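Local coordinates for protein FimX (Pseudomonas aeruginosa PAO1, PDB 3HV8) that carries an EAL-family barrel domain that holds the ligand C2E in a pocket at the ends of its strands, at residues Arg44-Arg56 / His103-Ser115. Numbering follows the deposited sequence.
Sequences RGDSHENYEVLLR and HQTKLFVHLSSAS. With C2E (9,9'-[(2R,3R,3aS,5S,7aR,9R,10R,10aS,12S,14aR)-3,5,10,12-tetrahydroxy-5,12-dioxidooctahydro-2H,7H-difuro[3,2-d:3',2'-j][1,3,7,9,2,8]tetraoxadiphosphacyclododecine-2,9-diyl]bis(2-amino-1,9-dihydro-6H-purin-6-one)), chain B.
Glu-52 reaches along the sheet to His-110, two residues past its bridge partner Phe-108, between the parallel strands 49-56 and 105-110, neighbours in the barrel-like sheet of this EAL domain. Four parallel bridges, from Glu-49 with Thr-105 to Glu-52 with Phe-108, set the register, and the bond from Val-53 N to Phe-108 O (2.9 Å) is nearly straight. Fully extended, with CG anti to the backbone N (chi1 -178°), Glu-52 brings OE2 within 2.8 Å of His-110 NE2. That bond is weak, bent to 124°, with carboxylate and ring planes 42° apart; Gln-142 also donates to OE2, while Lys-193 and Gln-248 hold OE1. On the same side of the sheet Asn-50 and Lys-106 run side by side in the same direction, and the Asn-50 amide meets the Phe-108 ring at its edge, ND2 to CE2 3.8 Å. The buried ND2 has no polar partner. Beyond them Lys-106 CE makes a CH-pi contact over one face of the His-48 imidazole, 4.2 Å from the ring centroid, and Gln-104 OE1 lies over the opposite face, offset toward the rim, while Asp-46 OD2 fixes the ring's rotation by accepting from ND1 at 2.6 Å. The other side of the sheet is apolar where Val-53 CG2 reaches Leu-107 CD1 (3.9 Å), and Val-53 also touches Ser-91 of helix 80-96. Nearer the strand starts, His-103 ND1 donates to Glu-49 OE1 from above the carboxylate plane. At the opposite end the two strands run into the C2E pocket: C2E C2A lies over the centre of the His-110 ring, Leu-55 N donates to C2E N71, and one water links Val-53 O, His-110 N and C2E O61, 2.8 Å from the last.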
# COMPACT_ATOMS: atom_id res chain seq x y z
N ARG A 44 11.00 -7.64 13.60
CA ARG A 44 12.23 -8.45 13.53
C ARG A 44 13.51 -7.64 13.55
O ARG A 44 14.58 -8.18 13.28
CB ARG A 44 12.20 -9.35 12.29
CG ARG A 44 10.92 -10.14 12.15
CD ARG A 44 10.62 -11.03 13.38
NE ARG A 44 9.22 -11.45 13.40
CZ ARG A 44 8.61 -12.03 14.43
NH1 ARG A 44 7.31 -12.35 14.34
NH2 ARG A 44 9.28 -12.29 15.54
N GLY A 45 13.41 -6.35 13.87
CA GLY A 45 14.58 -5.55 14.14
C GLY A 45 14.97 -4.57 13.06
O GLY A 45 16.04 -3.95 13.11
N ASP A 46 14.11 -4.40 12.06
CA ASP A 46 14.43 -3.46 11.00
C ASP A 46 14.30 -2.01 11.44
O ASP A 46 13.42 -1.68 12.23
CB ASP A 46 13.55 -3.72 9.78
CG ASP A 46 14.04 -2.97 8.58
OD1 ASP A 46 14.96 -3.49 7.90
OD2 ASP A 46 13.52 -1.87 8.30
N SER A 47 15.16 -1.15 10.92
CA SER A 47 15.25 0.22 11.41
C SER A 47 14.48 1.26 10.60
O SER A 47 14.41 2.42 11.00
CB SER A 47 16.72 0.65 11.55
OG SER A 47 17.35 0.70 10.28
N HIS A 48 13.89 0.86 9.48
CA HIS A 48 13.12 1.81 8.68
C HIS A 48 11.88 2.30 9.43
O HIS A 48 11.26 1.55 10.18
CB HIS A 48 12.66 1.16 7.37
CG HIS A 48 13.76 0.85 6.41
ND1 HIS A 48 14.39 -0.38 6.36
CD2 HIS A 48 14.34 1.61 5.45
CE1 HIS A 48 15.31 -0.36 5.41
NE2 HIS A 48 15.29 0.83 4.84
N GLU A 49 11.53 3.57 9.21
CA GLU A 49 10.26 4.10 9.71
C GLU A 49 9.25 4.05 8.57
O GLU A 49 9.14 4.97 7.75
CB GLU A 49 10.47 5.54 10.21
CG GLU A 49 11.62 5.62 11.19
CD GLU A 49 11.67 6.90 11.98
OE1 GLU A 49 10.94 7.85 11.63
OE2 GLU A 49 12.44 6.96 12.96
N ASN A 50 8.53 2.94 8.51
CA ASN A 50 7.61 2.70 7.40
C ASN A 50 6.23 3.28 7.68
O ASN A 50 5.69 3.09 8.78
CB ASN A 50 7.47 1.20 7.14
CG ASN A 50 8.79 0.51 6.77
OD1 ASN A 50 9.30 -0.32 7.52
ND2 ASN A 50 9.34 0.86 5.63
N TYR A 51 5.64 3.97 6.69
CA TYR A 51 4.23 4.35 6.77
C TYR A 51 3.51 4.02 5.48
O TYR A 51 4.08 4.15 4.38
CB TYR A 51 4.07 5.86 6.96
CG TYR A 51 4.56 6.44 8.26
CD1 TYR A 51 3.67 6.66 9.31
CD2 TYR A 51 5.87 6.81 8.42
CE1 TYR A 51 4.10 7.23 10.50
CE2 TYR A 51 6.31 7.39 9.60
CZ TYR A 51 5.42 7.59 10.64
OH TYR A 51 5.85 8.16 11.81
N GLU A 52 2.25 3.62 5.60
CA GLU A 52 1.35 3.55 4.46
C GLU A 52 0.66 4.88 4.27
O GLU A 52 0.19 5.50 5.23
CB GLU A 52 0.30 2.46 4.67
CG GLU A 52 -0.64 2.30 3.50
CD GLU A 52 -1.70 1.25 3.74
OE1 GLU A 52 -1.90 0.83 4.91
OE2 GLU A 52 -2.32 0.81 2.75
N VAL A 53 0.62 5.32 3.02
CA VAL A 53 -0.10 6.53 2.62
C VAL A 53 -1.56 6.18 2.26
O VAL A 53 -1.82 5.24 1.50
CB VAL A 53 0.58 7.18 1.41
CG1 VAL A 53 -0.20 8.39 0.93
CG2 VAL A 53 2.03 7.57 1.77
N LEU A 54 -2.50 6.92 2.84
CA LEU A 54 -3.92 6.73 2.57
C LEU A 54 -4.55 8.05 2.18
O LEU A 54 -4.28 9.09 2.80
CB LEU A 54 -4.64 6.15 3.79
CG LEU A 54 -4.14 4.76 4.22
CD1 LEU A 54 -4.59 4.42 5.63
CD2 LEU A 54 -4.58 3.68 3.24
N LEU A 55 -5.38 8.02 1.15
CA LEU A 55 -5.91 9.25 0.55
C LEU A 55 -7.29 9.65 1.07
O LEU A 55 -8.16 8.81 1.23
CB LEU A 55 -6.04 9.05 -0.96
CG LEU A 55 -6.57 10.26 -1.73
CD1 LEU A 55 -5.60 11.43 -1.61
CD2 LEU A 55 -6.79 9.89 -3.17
N ARG A 56 -7.49 10.94 1.33
CA ARG A 56 -8.83 11.44 1.61
C ARG A 56 -9.11 12.60 0.67
O ARG A 56 -8.24 13.44 0.42
CB ARG A 56 -8.95 11.94 3.05
CG ARG A 56 -8.64 10.89 4.11
CD ARG A 56 -9.71 9.80 4.11
NE ARG A 56 -9.49 8.78 5.13
CZ ARG A 56 -8.91 7.60 4.90
NH1 ARG A 56 -8.48 7.30 3.68
NH2 ARG A 56 -8.75 6.74 5.91
N HIS A 103 15.48 10.93 9.09
CA HIS A 103 14.48 9.88 9.23
C HIS A 103 14.63 8.83 8.14
O HIS A 103 14.66 9.16 6.95
CB HIS A 103 13.07 10.47 9.18
CG HIS A 103 12.63 11.14 10.44
ND1 HIS A 103 12.27 10.43 11.57
CD2 HIS A 103 12.49 12.45 10.75
CE1 HIS A 103 11.94 11.28 12.53
NE2 HIS A 103 12.06 12.51 12.06
N GLN A 104 14.71 7.57 8.54
CA GLN A 104 14.82 6.47 7.58
C GLN A 104 13.42 6.07 7.09
O GLN A 104 13.02 4.91 7.19
CB GLN A 104 15.55 5.28 8.21
CG GLN A 104 16.31 4.44 7.19
CD GLN A 104 16.92 3.18 7.79
OE1 GLN A 104 17.53 2.38 7.08
NE2 GLN A 104 16.74 2.99 9.09
N THR A 105 12.70 7.05 6.55
CA THR A 105 11.29 6.88 6.19
C THR A 105 11.13 6.15 4.87
O THR A 105 11.83 6.44 3.90
CB THR A 105 10.59 8.25 6.05
OG1 THR A 105 10.96 9.11 7.13
CG2 THR A 105 9.07 8.08 6.03
N LYS A 106 10.18 5.22 4.84
CA LYS A 106 9.78 4.56 3.60
C LYS A 106 8.26 4.66 3.52
O LYS A 106 7.58 4.46 4.53
CB LYS A 106 10.23 3.10 3.65
CG LYS A 106 9.91 2.29 2.43
CD LYS A 106 10.51 0.89 2.52
CE LYS A 106 12.03 0.92 2.42
NZ LYS A 106 12.58 -0.42 2.03
N LEU A 107 7.73 4.98 2.35
CA LEU A 107 6.28 5.12 2.18
C LEU A 107 5.72 4.05 1.26
O LEU A 107 6.29 3.79 0.19
CB LEU A 107 5.91 6.49 1.62
CG LEU A 107 6.20 7.70 2.51
CD1 LEU A 107 5.71 8.97 1.81
CD2 LEU A 107 5.53 7.52 3.89
N PHE A 108 4.62 3.44 1.68
CA PHE A 108 3.86 2.48 0.89
C PHE A 108 2.71 3.22 0.22
O PHE A 108 1.87 3.81 0.92
CB PHE A 108 3.31 1.36 1.79
CG PHE A 108 4.36 0.39 2.28
CD1 PHE A 108 4.34 -0.93 1.84
CD2 PHE A 108 5.33 0.79 3.18
CE1 PHE A 108 5.29 -1.84 2.28
CE2 PHE A 108 6.29 -0.12 3.62
CZ PHE A 108 6.26 -1.44 3.17
N VAL A 109 2.70 3.22 -1.11
CA VAL A 109 1.77 4.05 -1.87
C VAL A 109 0.94 3.17 -2.79
O VAL A 109 1.49 2.39 -3.58
CB VAL A 109 2.54 5.10 -2.70
CG1 VAL A 109 1.60 5.89 -3.61
CG2 VAL A 109 3.35 6.01 -1.79
N HIS A 110 -0.38 3.30 -2.71
CA HIS A 110 -1.29 2.53 -3.54
C HIS A 110 -1.26 2.96 -5.00
O HIS A 110 -1.08 4.15 -5.32
CB HIS A 110 -2.72 2.72 -3.04
CG HIS A 110 -3.02 2.04 -1.74
ND1 HIS A 110 -3.21 0.68 -1.64
CD2 HIS A 110 -3.17 2.54 -0.50
CE1 HIS A 110 -3.47 0.38 -0.38
NE2 HIS A 110 -3.45 1.49 0.33
N LEU A 111 -1.45 1.98 -5.89
CA LEU A 111 -1.71 2.25 -7.31
C LEU A 111 -3.06 1.68 -7.70
O LEU A 111 -3.37 0.51 -7.39
CB LEU A 111 -0.62 1.62 -8.18
CG LEU A 111 0.76 2.23 -8.03
CD1 LEU A 111 1.74 1.46 -8.93
CD2 LEU A 111 0.78 3.74 -8.33
N SER A 112 -3.86 2.46 -8.41
CA SER A 112 -5.10 1.93 -8.98
C SER A 112 -4.80 1.07 -10.21
O SER A 112 -3.71 1.12 -10.78
CB SER A 112 -6.03 3.08 -9.40
OG SER A 112 -5.50 3.75 -10.52
N SER A 113 -5.79 0.29 -10.64
CA SER A 113 -5.61 -0.53 -11.83
C SER A 113 -5.35 0.33 -13.07
O SER A 113 -4.68 -0.10 -14.00
CB SER A 113 -6.82 -1.43 -12.06
OG SER A 113 -7.98 -0.65 -12.36
N ALA A 114 -5.89 1.55 -13.09
CA ALA A 114 -5.64 2.43 -14.22
C ALA A 114 -4.15 2.74 -14.34
O ALA A 114 -3.59 2.72 -15.43
CB ALA A 114 -6.46 3.71 -14.09
N SER A 115 -3.48 2.98 -13.21
CA SER A 115 -2.05 3.24 -13.26
C SER A 115 -1.25 2.01 -13.69
O SER A 115 -0.23 2.14 -14.35
CB SER A 115 -1.54 3.79 -11.92
OG SER A 115 -2.01 5.12 -11.73
P1 C2E B . -6.87 -1.01 1.90
O2P C2E B . -5.82 -2.20 1.68
O1P C2E B . -8.13 -1.63 2.35
O5' C2E B . -6.50 -0.00 3.08
C5' C2E B . -6.82 -0.42 4.42
C4' C2E B . -8.16 0.15 4.94
O4' C2E B . -8.34 -0.26 6.32
C3' C2E B . -7.97 1.66 5.00
O3' C2E B . -9.20 2.31 4.65
C2' C2E B . -7.53 1.94 6.46
O2' C2E B . -7.90 3.22 6.93
C1' C2E B . -8.30 0.85 7.20
N9 C2E B . -7.70 0.43 8.46
C8 C2E B . -6.41 0.64 8.88
N7 C2E B . -6.19 -0.04 9.98
C5 C2E B . -7.34 -0.70 10.32
C6 C2E B . -7.69 -1.55 11.39
O6 C2E B . -6.89 -1.90 12.26
N1 C2E B . -8.95 -2.00 11.41
C2 C2E B . -9.86 -1.66 10.46
N2 C2E B . -11.13 -2.16 10.54
N3 C2E B . -9.54 -0.86 9.46
C4 C2E B . -8.30 -0.38 9.37
P11 C2E B . -9.12 3.55 3.63
O21 C2E B . -10.57 4.13 3.46
O11 C2E B . -8.08 4.52 4.05
O5A C2E B . -8.61 2.90 2.27
C5A C2E B . -9.43 1.91 1.62
C4A C2E B . -8.84 1.54 0.26
O4A C2E B . -8.81 2.71 -0.57
C3A C2E B . -7.40 1.04 0.30
O3A C2E B . -7.31 -0.36 0.52
C2A C2E B . -6.97 1.30 -1.15
O2A C2E B . -7.54 0.31 -2.02
C1A C2E B . -7.71 2.61 -1.45
N91 C2E B . -6.80 3.73 -1.20
C81 C2E B . -6.60 4.42 -0.05
N71 C2E B . -5.70 5.34 -0.26
C51 C2E B . -5.34 5.33 -1.58
C61 C2E B . -4.47 6.09 -2.40
O61 C2E B . -3.72 6.96 -1.96
N11 C2E B . -4.43 5.73 -3.71
C21 C2E B . -5.18 4.71 -4.23
N21 C2E B . -5.05 4.39 -5.55
N31 C2E B . -5.97 3.98 -3.48
C41 C2E B . -6.07 4.30 -2.18
O HOH W 1 15.06 7.16 11.32
O HOH W 2 9.68 9.24 9.46
O HOH W 3 -1.40 5.50 -1.19